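Local coordinates for protein LP15968p (Drosophila melanogaster, PDB 3MN8) that removes C-terminal arginine or lysine from peptides and proteins, here through the first, active 1B zinc carboxypeptidase domain of carboxypeptidase D, helping process growth factors, peptide hormones and neuropeptides, at residues A[104-107]-A[108-112]. Numbering follows the deposited sequence.
Sequences ETVG and RQLLV. With ZN (zinc ion), chain F; GEM ((2-guanidinoethylmercapto)succinic acid), chain G.
The N of Leu-110 bonds to Val-106 O at 2.9 Å and the N of Leu-111 to Gly-107 O at 3.0 Å, the i to i+4 pattern of an opening helix turn. One residue earlier, Gln-109 N reaches Thr-105 O in a weak bond of 3.4 Å. Val-106 and Leu-110, one turn apart, run alongside each other on one face of the helix. A chi1 of -180° swings CG1 of Val-106 away from its own N and along the helix to CG of Leu-110, at 4.0 Å. CG of Leu-111 rests on the carbonyl oxygen of Gly-107.

Just before the helix, Glu-104 turns to the active site. Its stretched chain (chi2 170°) carries the carboxylate to the zinc ion, which it grips in bidentate fashion, OE1 and OE2 each at 2.0 Å. The inhibitor (2-guanidinoethylmercapto)succinic acid binds the same zinc through both oxygens of one carboxylate, O13 at 2.1 Å from the zinc and O12 farther at 2.6 Å. His-101 and His-217 complete the protein ligands, as in the M14 metallocarboxypeptidases.

Gln-109 OE1 accepts a bond from Ala-41 N. Arg-108 makes a cation-pi contact with Tyr-148. Val-106, Gln-109 and Leu-110 all touch helix 317-333, which packs against the start of helix 106-121. Glu-104 thus joins the zinc site, where His-217 ends strand 212-217 of the central mixed sheet, to the buried start of helix 106-121.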
ATOM      1  N   GLU A 104     -16.251   3.720   5.224  1.00 35.21           N
ATOM      2  CA  GLU A 104     -15.155   4.669   5.050  1.00 33.19           C
ATOM      3  C   GLU A 104     -14.832   4.742   3.566  1.00 44.68           C
ATOM      4  O   GLU A 104     -14.088   3.904   3.033  1.00 45.94           O
ATOM      5  CB  GLU A 104     -13.932   4.227   5.845  1.00 26.36           C
ATOM      6  CG  GLU A 104     -14.189   4.040   7.334  1.00 44.67           C
ATOM      7  CD  GLU A 104     -13.027   3.371   8.017  1.00 53.68           C
ATOM      8  OE1 GLU A 104     -11.967   3.263   7.375  1.00 61.52           O
ATOM      9  OE2 GLU A 104     -13.168   2.938   9.177  1.00 66.19           O
ATOM     10  N   THR A 105     -15.374   5.768   2.917  1.00 45.21           N
ATOM     11  CA  THR A 105     -15.598   5.756   1.476  1.00 33.94           C
ATOM     12  C   THR A 105     -14.698   6.658   0.615  1.00 30.98           C
ATOM     13  O   THR A 105     -14.527   6.396  -0.568  1.00 29.13           O
ATOM     14  CB  THR A 105     -17.073   6.131   1.202  1.00 47.23           C
ATOM     15  OG1 THR A 105     -17.357   7.420   1.770  1.00 35.58           O
ATOM     16  CG2 THR A 105     -18.003   5.106   1.842  1.00 52.39           C
ATOM     17  N   VAL A 106     -14.140   7.725   1.184  1.00 34.13           N
ATOM     18  CA  VAL A 106     -13.362   8.680   0.384  1.00 31.76           C
ATOM     19  C   VAL A 106     -12.208   7.994  -0.382  1.00 39.54           C
ATOM     20  O   VAL A 106     -12.046   8.179  -1.593  1.00 44.85           O
ATOM     21  CB  VAL A 106     -12.832   9.861   1.248  1.00 45.49           C
ATOM     22  CG1 VAL A 106     -12.024  10.854   0.402  1.00 41.31           C
ATOM     23  CG2 VAL A 106     -13.981  10.564   1.961  1.00 43.94           C
ATOM     24  N   GLY A 107     -11.413   7.191   0.324  1.00 48.94           N
ATOM     25  CA  GLY A 107     -10.315   6.464  -0.294  1.00 33.93           C
ATOM     26  C   GLY A 107     -10.781   5.723  -1.530  1.00 39.59           C
ATOM     27  O   GLY A 107     -10.110   5.722  -2.573  1.00 39.90           O
ATOM     28  N   ARG A 108     -11.941   5.084  -1.403  1.00 39.43           N
ATOM     29  CA  ARG A 108     -12.584   4.410  -2.526  1.00 37.31           C
ATOM     30  C   ARG A 108     -12.547   5.297  -3.755  1.00 30.03           C
ATOM     31  O   ARG A 108     -11.951   4.939  -4.772  1.00 40.63           O
ATOM     32  CB  ARG A 108     -14.036   4.043  -2.195  1.00 29.01           C
ATOM     33  CG  ARG A 108     -14.876   3.813  -3.430  1.00 37.49           C
ATOM     34  CD  ARG A 108     -16.347   3.558  -3.133  1.00 48.15           C
ATOM     35  NE  ARG A 108     -16.596   2.151  -2.853  1.00 50.35           N
ATOM     36  CZ  ARG A 108     -17.247   1.286  -3.630  1.00 40.63           C
ATOM     37  NH1 ARG A 108     -17.780   1.639  -4.793  1.00 38.91           N
ATOM     38  NH2 ARG A 108     -17.370   0.035  -3.208  1.00 38.65           N
ATOM     39  N   GLN A 109     -13.171   6.464  -3.654  1.00 34.30           N
ATOM     40  CA  GLN A 109     -13.278   7.360  -4.806  1.00 46.20           C
ATOM     41  C   GLN A 109     -11.938   7.927  -5.244  1.00 38.50           C
ATOM     42  O   GLN A 109     -11.713   8.118  -6.449  1.00 41.53           O
ATOM     43  CB  GLN A 109     -14.274   8.494  -4.554  1.00 47.17           C
ATOM     44  CG  GLN A 109     -15.689   8.151  -4.954  1.00 43.44           C
ATOM     45  CD  GLN A 109     -15.755   7.573  -6.345  1.00 49.76           C
ATOM     46  OE1 GLN A 109     -16.190   6.435  -6.540  1.00 60.82           O
ATOM     47  NE2 GLN A 109     -15.317   8.350  -7.325  1.00 39.31           N
ATOM     48  N   LEU A 110     -11.050   8.187  -4.280  1.00 24.82           N
ATOM     49  CA  LEU A 110      -9.714   8.689  -4.609  1.00 32.50           C
ATOM     50  C   LEU A 110      -8.920   7.722  -5.494  1.00 44.21           C
ATOM     51  O   LEU A 110      -8.149   8.146  -6.370  1.00 44.29           O
ATOM     52  CB  LEU A 110      -8.918   9.006  -3.347  1.00 33.76           C
ATOM     53  CG  LEU A 110      -9.373  10.243  -2.566  1.00 38.28           C
ATOM     54  CD1 LEU A 110      -8.418  10.492  -1.421  1.00 48.81           C
ATOM     55  CD2 LEU A 110      -9.426  11.458  -3.448  1.00 24.76           C
ATOM     56  N   LEU A 111      -9.105   6.425  -5.270  1.00 30.08           N
ATOM     57  CA  LEU A 111      -8.401   5.436  -6.067  1.00 19.43           C
ATOM     58  C   LEU A 111      -9.032   5.328  -7.438  1.00 31.82           C
ATOM     59  O   LEU A 111      -8.350   5.079  -8.426  1.00 48.39           O
ATOM     60  CB  LEU A 111      -8.400   4.078  -5.377  1.00 43.68           C
ATOM     61  CG  LEU A 111      -7.436   3.980  -4.199  1.00 42.40           C
ATOM     62  CD1 LEU A 111      -7.409   2.567  -3.628  1.00 37.23           C
ATOM     63  CD2 LEU A 111      -6.058   4.406  -4.677  1.00 38.88           C
ATOM     64  N   VAL A 112     -10.342   5.518  -7.501  1.00 40.22           N
ATOM     65  CA  VAL A 112     -11.028   5.516  -8.778  1.00 33.21           C
ATOM     66  C   VAL A 112     -10.508   6.686  -9.593  1.00 39.32           C
ATOM     67  O   VAL A 112     -10.173   6.539 -10.770  1.00 44.56           O
ATOM     68  CB  VAL A 112     -12.537   5.630  -8.578  1.00 38.99           C
ATOM     69  CG1 VAL A 112     -13.202   6.139  -9.839  1.00 18.39           C
ATOM     70  CG2 VAL A 112     -13.106   4.269  -8.158  1.00 40.05           C
TER
HETATM   71 ZN    ZN F 999     -11.377   2.027   8.859  1.00 42.65          ZN
HETATM   72  C8  GEM G 601      -8.493   1.693  12.750  1.00 57.00           C
HETATM   73  S7  GEM G 601      -7.155   1.299  11.659  1.00 57.42           S
HETATM   74  C6  GEM G 601      -6.103   2.698  11.917  1.00 51.59           C
HETATM   75  C5  GEM G 601      -5.757   2.945  13.384  1.00 34.21           C
HETATM   76  N3  GEM G 601      -4.882   1.867  13.816  1.00 36.03           N
HETATM   77  C1  GEM G 601      -4.488   1.606  15.057  1.00 43.13           C
HETATM   78  N4  GEM G 601      -3.682   0.580  15.303  1.00 32.44           N
HETATM   79  N2  GEM G 601      -4.904   2.368  16.063  1.00 48.23           N
HETATM   80  C9  GEM G 601      -9.371   0.472  12.838  1.00 64.36           C
HETATM   81  O14 GEM G 601      -9.100  -0.503  12.104  1.00 32.86           O
HETATM   82  O15 GEM G 601     -10.327   0.469  13.642  1.00 65.33           O
HETATM   83  C10 GEM G 601      -9.283   2.940  12.318  1.00 45.92           C
HETATM   84  C11 GEM G 601     -10.103   2.828  11.039  1.00 54.16           C
HETATM   85  O12 GEM G 601      -9.972   3.743  10.188  1.00 39.20           O
HETATM   86  O13 GEM G 601     -10.899   1.867  10.885  1.00 33.28           O